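Local coordinates for protein L-ornithine 5-monooxygenase (Pseudomonas aeruginosa, PDB 3S5W) that hydroxylates the side-chain nitrogen of L-ornithine with FAD, NADPH and molecular oxygen, the first step towards the hydroxamate groups of the siderophore pyoverdin, at residues S41-A44 and L45-L49; A342-A346 and Q347-L351; T310-I313 and E314-G318. One frame throughout, in Å; residues are numbered along the deposited sequence.

Contact 1 of 3, residues S41-A44 and L45-L49; sequences SNIA and LAIAL. With FAD (flavin-adenine dinucleotide), chain C.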
loop_
_atom_site.group_PDB
_atom_site.type_symbol
_atom_site.label_atom_id
_atom_site.label_comp_id
_atom_site.label_asym_id
_atom_site.label_seq_id
_atom_site.Cartn_x
_atom_site.Cartn_y
_atom_site.Cartn_z
ATOM N N SER A 41 3.591 8.517 -1.319
ATOM C CA SER A 41 3.881 8.951 -2.692
ATOM C C SER A 41 3.735 10.474 -2.837
ATOM O O SER A 41 4.593 11.145 -3.398
ATOM C CB SER A 41 2.977 8.240 -3.703
ATOM O OG SER A 41 3.409 6.912 -3.875
ATOM N N ASN A 42 2.618 11.004 -2.360
ATOM C CA ASN A 42 2.372 12.422 -2.542
ATOM C C ASN A 42 3.059 13.296 -1.512
ATOM O O ASN A 42 3.371 14.439 -1.807
ATOM C CB ASN A 42 0.880 12.712 -2.671
ATOM C CG ASN A 42 0.343 12.373 -4.069
ATOM O OD1 ASN A 42 1.107 12.134 -5.015
ATOM N ND2 ASN A 42 -0.967 12.390 -4.205
ATOM N N ILE A 43 3.336 12.757 -0.328
ATOM C CA ILE A 43 4.168 13.491 0.641
ATOM C C ILE A 43 5.571 13.662 0.027
ATOM O O ILE A 43 6.132 14.753 0.048
ATOM C CB ILE A 43 4.258 12.772 2.022
ATOM C CG1 ILE A 43 2.876 12.612 2.661
ATOM C CG2 ILE A 43 5.134 13.563 2.945
ATOM C CD1 ILE A 43 2.781 11.623 3.846
ATOM N N ALA A 44 6.146 12.576 -0.507
ATOM C CA ALA A 44 7.461 12.674 -1.148
ATOM C C ALA A 44 7.451 13.700 -2.296
ATOM O O ALA A 44 8.431 14.448 -2.517
ATOM C CB ALA A 44 7.909 11.290 -1.690
ATOM N N LEU A 45 6.370 13.683 -3.061
ATOM C CA LEU A 45 6.188 14.673 -4.121
ATOM C C LEU A 45 6.116 16.142 -3.599
ATOM O O LEU A 45 6.759 17.022 -4.182
ATOM C CB LEU A 45 4.960 14.330 -4.961
ATOM C CG LEU A 45 4.630 15.302 -6.112
ATOM C CD1 LEU A 45 5.803 15.357 -7.101
ATOM C CD2 LEU A 45 3.390 14.755 -6.795
ATOM N N ALA A 46 5.379 16.390 -2.518
ATOM C CA ALA A 46 5.293 17.721 -1.898
ATOM C C ALA A 46 6.689 18.230 -1.493
ATOM O O ALA A 46 7.031 19.431 -1.670
ATOM C CB ALA A 46 4.370 17.673 -0.648
ATOM N N ILE A 47 7.496 17.323 -0.943
ATOM C CA ILE A 47 8.886 17.659 -0.602
ATOM C C ILE A 47 9.693 18.042 -1.839
ATOM O O ILE A 47 10.410 19.062 -1.841
ATOM C CB ILE A 47 9.610 16.491 0.126
ATOM C CG1 ILE A 47 8.913 16.171 1.439
ATOM C CG2 ILE A 47 11.096 16.811 0.335
ATOM C CD1 ILE A 47 9.323 14.800 2.032
ATOM N N ALA A 48 9.597 17.230 -2.887
ATOM C CA ALA A 48 10.390 17.481 -4.087
ATOM C C ALA A 48 9.957 18.803 -4.768
ATOM O O ALA A 48 10.808 19.557 -5.290
ATOM C CB ALA A 48 10.269 16.336 -5.035
ATOM N N LEU A 49 8.655 19.080 -4.725
ATOM C CA LEU A 49 8.104 20.367 -5.223
ATOM C C LEU A 49 8.651 21.542 -4.445
ATOM O O LEU A 49 9.074 22.534 -5.052
ATOM C CB LEU A 49 6.567 20.390 -5.200
ATOM C CG LEU A 49 5.852 19.464 -6.178
ATOM C CD1 LEU A 49 4.361 19.358 -5.849
ATOM C CD2 LEU A 49 6.096 19.859 -7.618
HETATM P PA FAD C . -0.944 4.883 0.291
HETATM O O1A FAD C . -1.849 3.712 0.208
HETATM O O2A FAD C . 0.057 4.860 1.459
HETATM O O5B FAD C . -1.820 6.246 0.423
HETATM C C5B FAD C . -2.951 6.421 -0.398
HETATM C C4B FAD C . -3.737 7.536 0.268
HETATM O O4B FAD C . -4.812 7.851 -0.575
HETATM C C3B FAD C . -4.342 7.060 1.585
HETATM O O3B FAD C . -3.902 7.889 2.643
HETATM C C2B FAD C . -5.858 7.155 1.369
HETATM O O2B FAD C . -6.532 7.707 2.495
HETATM C C1B FAD C . -5.951 8.122 0.228
HETATM N N9A FAD C . -7.085 7.937 -0.672
HETATM C C8A FAD C . -7.488 6.774 -1.322
HETATM N N7A FAD C . -8.548 7.098 -2.122
HETATM C C5A FAD C . -8.783 8.432 -1.996
HETATM C C6A FAD C . -9.729 9.276 -2.577
HETATM N N6A FAD C . -10.468 8.859 -3.618
HETATM N N1A FAD C . -9.715 10.624 -2.223
HETATM C C2A FAD C . -8.794 11.148 -1.339
HETATM N N3A FAD C . -7.849 10.309 -0.760
HETATM C C4A FAD C . -7.857 8.974 -1.091
HETATM N N1 FAD C . 6.151 -0.603 1.488
HETATM C C2 FAD C . 7.487 -0.620 1.867
HETATM O O2 FAD C . 8.346 -0.188 1.116
HETATM N N3 FAD C . 7.865 -1.125 3.094
HETATM C C4 FAD C . 6.937 -1.611 3.981
HETATM O O4 FAD C . 7.319 -2.014 5.094
HETATM C C4X FAD C . 5.581 -1.613 3.600
HETATM N N5 FAD C . 4.620 -2.115 4.465
HETATM C C5X FAD C . 3.288 -2.128 4.083
HETATM C C6 FAD C . 2.327 -2.640 4.968
HETATM C C7 FAD C . 0.985 -2.667 4.614
HETATM C C7M FAD C . 0.010 -3.241 5.612
HETATM C C8 FAD C . 0.604 -2.205 3.359
HETATM C C8M FAD C . -0.829 -2.201 2.912
HETATM C C9 FAD C . 1.548 -1.695 2.475
HETATM C C9A FAD C . 2.902 -1.630 2.830
HETATM N N10 FAD C . 3.868 -1.123 1.952
HETATM C C10 FAD C . 5.204 -1.135 2.337
HETATM C "C1'" FAD C . 3.525 -0.634 0.579
HETATM C "C2'" FAD C . 2.788 0.721 0.548
HETATM O "O2'" FAD C . 2.029 0.667 -0.665
HETATM C "C3'" FAD C . 3.799 1.855 0.490
HETATM O "O3'" FAD C . 4.701 1.830 1.615
HETATM C "C4'" FAD C . 3.107 3.241 0.499
HETATM O "O4'" FAD C . 2.149 3.280 1.551
HETATM C "C5'" FAD C . 2.495 3.667 -0.861
HETATM O "O5'" FAD C . 2.238 5.057 -0.784
HETATM P P FAD C . 1.050 5.783 -1.608
HETATM O O1P FAD C . 1.033 7.206 -1.104
HETATM O O2P FAD C . 1.325 5.550 -3.069
HETATM O O3P FAD C . -0.259 4.996 -1.146
#
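Leu-45 lies alongside Asn-42 one turn further down the helix, its CD2 methyl 3.9 Å from Asn-42 OD1, the two side chains pointing the same way. With CG trans to the backbone N (chi1 179°) the isobutyl group of Leu-45 runs beside that amide; its CB rests on the oxygens of Ser-41 and Asn-42. The amide beyond that methyl is engaged at both ends: ND2 of Asn-42 donates to the carbonyl of Gly-37, and OD1 is hydrogen-bonded to Ser-187. On another side of the helix CG1 of Ile-47 packs 3.4 Å from the oxygen of Ile-43, and the CG2 methyl of Ile-43 reaches CD1 of Ile-47 only loosely, at 4.5 Å. Four successive i to i+4 bonds, from Leu-45 N to Ser-41 O through Ala-48 N to Ala-44 O, hold the turns together. Ser-41 grips one phosphate of FAD twice, with N 2.9 Å from O1P and OG 2.6 Å from O2P, and OG is also hydrogen-bonded to Arg-435. This is the dinucleotide-binding beta-alpha-beta unit of strand 30-36, helix 40-56 and strand 61-65. With its amino end turned to the pyrophosphate, the helix probably adds its dipole to these bonds in stabilising the negative charge.

Contact 2 of 3, residues A342-A346 and Q347-L351; sequences ATATA and QGIEL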
loop_
_atom_site.group_PDB
_atom_site.type_symbol
_atom_site.label_atom_id
_atom_site.label_comp_id
_atom_site.label_asym_id
_atom_site.label_seq_id
_atom_site.Cartn_x
_atom_site.Cartn_y
_atom_site.Cartn_z
ATOM N N ALA A 342 -18.222 -20.374 1.384
ATOM C CA ALA A 342 -18.252 -19.674 2.673
ATOM C C ALA A 342 -19.681 -19.220 2.922
ATOM O O ALA A 342 -20.264 -18.556 2.063
ATOM C CB ALA A 342 -17.301 -18.478 2.656
ATOM N N THR A 343 -20.248 -19.620 4.059
ATOM C CA THR A 343 -21.660 -19.388 4.320
ATOM C C THR A 343 -21.838 -18.770 5.708
ATOM O O THR A 343 -21.265 -19.266 6.676
ATOM C CB THR A 343 -22.477 -20.734 4.253
ATOM O OG1 THR A 343 -22.152 -21.435 3.041
ATOM C CG2 THR A 343 -24.000 -20.459 4.316
ATOM N N ALA A 344 -22.627 -17.702 5.796
ATOM C CA ALA A 344 -23.065 -17.149 7.081
ATOM C C ALA A 344 -24.089 -18.080 7.738
ATOM O O ALA A 344 -25.065 -18.475 7.096
ATOM C CB ALA A 344 -23.682 -15.749 6.894
ATOM N N THR A 345 -23.851 -18.439 9.001
ATOM C CA THR A 345 -24.827 -19.161 9.827
ATOM C C THR A 345 -24.979 -18.445 11.175
ATOM O O THR A 345 -24.143 -17.597 11.554
ATOM C CB THR A 345 -24.455 -20.669 10.076
ATOM O OG1 THR A 345 -23.347 -20.770 10.988
ATOM C CG2 THR A 345 -24.121 -21.439 8.779
ATOM N N ALA A 346 -26.036 -18.789 11.912
ATOM C CA ALA A 346 -26.225 -18.283 13.279
ATOM C C ALA A 346 -24.993 -18.571 14.169
ATOM O O ALA A 346 -24.654 -17.752 15.024
ATOM C CB ALA A 346 -27.527 -18.880 13.921
ATOM N N GLN A 347 -24.334 -19.713 13.942
ATOM C CA GLN A 347 -23.166 -20.171 14.734
ATOM C C GLN A 347 -21.799 -19.603 14.303
ATOM O O GLN A 347 -20.816 -19.780 15.014
ATOM C CB GLN A 347 -23.055 -21.710 14.738
ATOM C CG GLN A 347 -24.158 -22.465 15.511
ATOM C CD GLN A 347 -25.413 -22.691 14.677
ATOM O OE1 GLN A 347 -26.522 -22.348 15.107
ATOM N NE2 GLN A 347 -25.247 -23.263 13.473
ATOM N N GLY A 348 -21.736 -18.946 13.147
ATOM C CA GLY A 348 -20.475 -18.389 12.647
ATOM C C GLY A 348 -20.371 -18.464 11.133
ATOM O O GLY A 348 -21.395 -18.606 10.441
ATOM N N ILE A 349 -19.150 -18.311 10.614
ATOM C CA ILE A 349 -18.905 -18.401 9.187
ATOM C C ILE A 349 -18.429 -19.832 8.906
ATOM O O ILE A 349 -17.375 -20.264 9.409
ATOM C CB ILE A 349 -17.870 -17.328 8.671
ATOM C CG1 ILE A 349 -18.318 -15.907 9.066
ATOM C CG2 ILE A 349 -17.632 -17.453 7.153
ATOM C CD1 ILE A 349 -19.729 -15.512 8.560
ATOM N N GLU A 350 -19.212 -20.558 8.111
ATOM C CA GLU A 350 -18.905 -21.946 7.817
ATOM C C GLU A 350 -18.074 -21.988 6.534
ATOM O O GLU A 350 -18.463 -21.433 5.519
ATOM C CB GLU A 350 -20.222 -22.759 7.700
ATOM C CG GLU A 350 -20.002 -24.209 7.372
ATOM C CD GLU A 350 -21.312 -24.950 7.243
ATOM O OE1 GLU A 350 -22.001 -25.133 8.262
ATOM O OE2 GLU A 350 -21.652 -25.319 6.113
ATOM N N LEU A 351 -16.901 -22.615 6.591
ATOM C CA LEU A 351 -16.029 -22.673 5.427
ATOM C C LEU A 351 -15.903 -24.125 5.015
ATOM O O LEU A 351 -15.621 -24.970 5.860
ATOM C CB LEU A 351 -14.613 -22.158 5.761
ATOM C CG LEU A 351 -14.428 -20.701 6.200
ATOM C CD1 LEU A 351 -12.919 -20.373 6.274
ATOM C CD2 LEU A 351 -15.144 -19.721 5.268
#
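Thr-345 and Gly-348 face each other as a hydrogen-bonded pair at the closed end of an antiparallel beta hairpin, where a type I turn links them through Ala-346 and Gln-347. From CB of Thr-345, which itself lies 3.7 Å from the oxygen of Gly-348, the side chain forks. At chi1 72° OG1 is flanked by both N and C of its own backbone, which tucks the hydroxyl in over the turn. There OG1 donates to Gly-348 O at 3.0 Å, from above the carbonyl plane, and accepts a weak bond from Gln-347 N. The other branch, CG2, points back along its own strand, away from the turn, and comes 4.3 Å from CB of Glu-350. Gly-348 O thus takes two donors from one residue, Thr-345 N approaching nearly end-on at 2.9 Å. Gly-348 N returns a bond to Thr-345 O, approaching well out of the carbonyl plane.

Further from the turn, Thr-343 and Glu-350 exchange two backbone bonds. The carboxylate of Glu-350 forms a salt bridge with Arg-341. On the face of Ala-342, Ala-344, Ile-349 and Leu-351 the hairpin side chains are apolar, though Arg-206 packs against Ala-344 and Ile-349. CD1 of Ile-349 reaches the flank of Ala-344, 4.0 Å from its CA, and Tyr-366 of neighbouring strand 361-366 touches Leu-351. At the next non-hydrogen-bonded pair along, CD2 of Leu-351 meets CB of Ala-342 at 3.6 Å.

Contact 3 of 3, residues T310-I313 and E314-G318; sequences TDLI and ERIYG
Glu-314, Ile-313 and Leu-312 carry most of this contact, across the first turns of helix 310-326. The side chain of Glu-314 folds back over the preceding turn: CG stands beside the backbone N (chi1 -80°) and lies 3.7 Å from the oxygen of Thr-310, and the extended remainder carries the carboxylate towards the helix start. There it meets two different neighbours. OE1 lies 3.6 Å from the CG2 methyl of Thr-310, whereas OE2 comes 3.7 Å from OD1 of Asp-311, the two carboxylates side by side with their planes 53° apart. Such a pairing of like charges is probably unfavourable, though the exposed surface and the amino end of the helix would soften it.

Ile-313 keeps its CG2 branch near the amide of Glu-314 and packs on Pro-266 and Val-308, while its carbonyl receives a nearly straight bond (170°) from Tyr-317 N. Leu-312 belongs to the buried side. The side chains of Leu-312 and Ile-316 cross at an angle, meeting CD1 to CD1 at 4.2 Å, and both residues pack on Ile-244 of helix 237-249. Arg-315 ties the same two helices through its salt bridge to Asp-248.

Upstream, OD1 of Asp-309 accepts from Leu-312 N and, weakly, from Asp-311 N, at the amino end of the helix. The arrangement is that of an amphipathic helix, its apolar side laid against the helix that begins at NADP-binding Gln-237.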
loop_
_atom_site.group_PDB
_atom_site.type_symbol
_atom_site.label_atom_id
_atom_site.label_comp_id
_atom_site.label_asym_id
_atom_site.label_seq_id
_atom_site.Cartn_x
_atom_site.Cartn_y
_atom_site.Cartn_z
ATOM N N THR A 310 11.953 -13.836 6.924
ATOM C CA THR A 310 12.512 -15.084 7.460
ATOM C C THR A 310 12.310 -15.265 8.968
ATOM O O THR A 310 11.920 -16.340 9.399
ATOM C CB THR A 310 14.011 -15.252 7.078
ATOM O OG1 THR A 310 14.092 -15.387 5.662
ATOM C CG2 THR A 310 14.590 -16.536 7.666
ATOM N N ASP A 311 12.563 -14.211 9.761
ATOM C CA ASP A 311 12.472 -14.342 11.223
ATOM C C ASP A 311 11.060 -14.616 11.679
ATOM O O ASP A 311 10.841 -15.333 12.641
ATOM C CB ASP A 311 13.060 -13.131 11.944
ATOM C CG ASP A 311 14.593 -13.021 11.738
ATOM O OD1 ASP A 311 15.277 -14.049 11.479
ATOM O OD2 ASP A 311 15.114 -11.895 11.829
ATOM N N LEU A 312 10.099 -14.034 10.963
ATOM C CA LEU A 312 8.699 -14.254 11.272
ATOM C C LEU A 312 8.271 -15.690 10.887
ATOM O O LEU A 312 7.513 -16.342 11.606
ATOM C CB LEU A 312 7.848 -13.143 10.577
ATOM C CG LEU A 312 6.331 -13.118 10.809
ATOM C CD1 LEU A 312 5.991 -13.220 12.274
ATOM C CD2 LEU A 312 5.687 -11.860 10.208
ATOM N N ILE A 313 8.785 -16.214 9.769
ATOM C CA ILE A 313 8.555 -17.657 9.471
ATOM C C ILE A 313 9.063 -18.544 10.631
ATOM O O ILE A 313 8.373 -19.459 11.102
ATOM C CB ILE A 313 9.226 -18.091 8.155
ATOM C CG1 ILE A 313 8.653 -17.272 6.979
ATOM C CG2 ILE A 313 9.071 -19.591 7.967
ATOM C CD1 ILE A 313 9.161 -17.684 5.573
ATOM N N GLU A 314 10.272 -18.256 11.096
ATOM C CA GLU A 314 10.871 -19.065 12.192
ATOM C C GLU A 314 9.998 -18.983 13.453
ATOM O O GLU A 314 9.766 -19.984 14.147
ATOM C CB GLU A 314 12.301 -18.566 12.488
ATOM C CG GLU A 314 13.339 -19.107 11.485
ATOM C CD GLU A 314 14.697 -18.348 11.527
ATOM O OE1 GLU A 314 15.459 -18.461 10.538
ATOM O OE2 GLU A 314 14.992 -17.637 12.530
ATOM N N ARG A 315 9.500 -17.776 13.725
ATOM C CA ARG A 315 8.618 -17.571 14.891
ATOM C C ARG A 315 7.344 -18.399 14.769
ATOM O O ARG A 315 6.936 -19.066 15.717
ATOM C CB ARG A 315 8.208 -16.117 15.081
ATOM C CG ARG A 315 9.228 -15.291 15.824
ATOM C CD ARG A 315 8.707 -13.856 16.041
ATOM N NE ARG A 315 7.606 -13.729 17.004
ATOM C CZ ARG A 315 7.080 -12.551 17.370
ATOM N NH1 ARG A 315 7.552 -11.430 16.847
ATOM N NH2 ARG A 315 6.095 -12.482 18.260
ATOM N N ILE A 316 6.723 -18.376 13.594
ATOM C CA ILE A 316 5.499 -19.145 13.403
ATOM C C ILE A 316 5.761 -20.664 13.476
ATOM O O ILE A 316 5.012 -21.427 14.121
ATOM C CB ILE A 316 4.773 -18.696 12.095
ATOM C CG1 ILE A 316 4.240 -17.266 12.311
ATOM C CG2 ILE A 316 3.584 -19.576 11.758
ATOM C CD1 ILE A 316 3.848 -16.567 11.028
ATOM N N TYR A 317 6.827 -21.102 12.822
ATOM C CA TYR A 317 7.164 -22.523 12.863
ATOM C C TYR A 317 7.352 -22.959 14.338
ATOM O O TYR A 317 6.896 -24.031 14.742
ATOM C CB TYR A 317 8.438 -22.765 12.094
ATOM C CG TYR A 317 8.659 -24.237 11.832
ATOM C CD1 TYR A 317 8.024 -24.854 10.760
ATOM C CD2 TYR A 317 9.493 -25.014 12.659
ATOM C CE1 TYR A 317 8.213 -26.213 10.493
ATOM C CE2 TYR A 317 9.695 -26.381 12.388
ATOM C CZ TYR A 317 9.051 -26.955 11.306
ATOM O OH TYR A 317 9.217 -28.293 10.977
ATOM N N GLY A 318 7.962 -22.076 15.128
ATOM C CA GLY A 318 8.190 -22.330 16.562
ATOM C C GLY A 318 6.876 -22.504 17.312
ATOM O O GLY A 318 6.765 -23.348 18.212
#

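Overall arrangement
Contact 1 is wholly buried, whereas contacts 2 and 3 each have one side towards the surface. Contacts 1 and 3 both lie near the amino ends of helices, but the first faces a cofactor phosphate and the second gathers carboxylates on its exposed side. Contact 2 is a hairpin tip, where paired cross-strand backbone bonds and a threonine hydroxyl take the place of the i to i+4 bonds of the two helices. No two contacts share an element. The centres of contacts 1 and 2 are about 46 Å apart, on opposite sides of the chain's centre, and those of contacts 2 and 3 about 31 Å. Contact 1 binds FAD directly; the nearest side chains of contacts 2 and 3 stay about 10 and 9 Å from NADP.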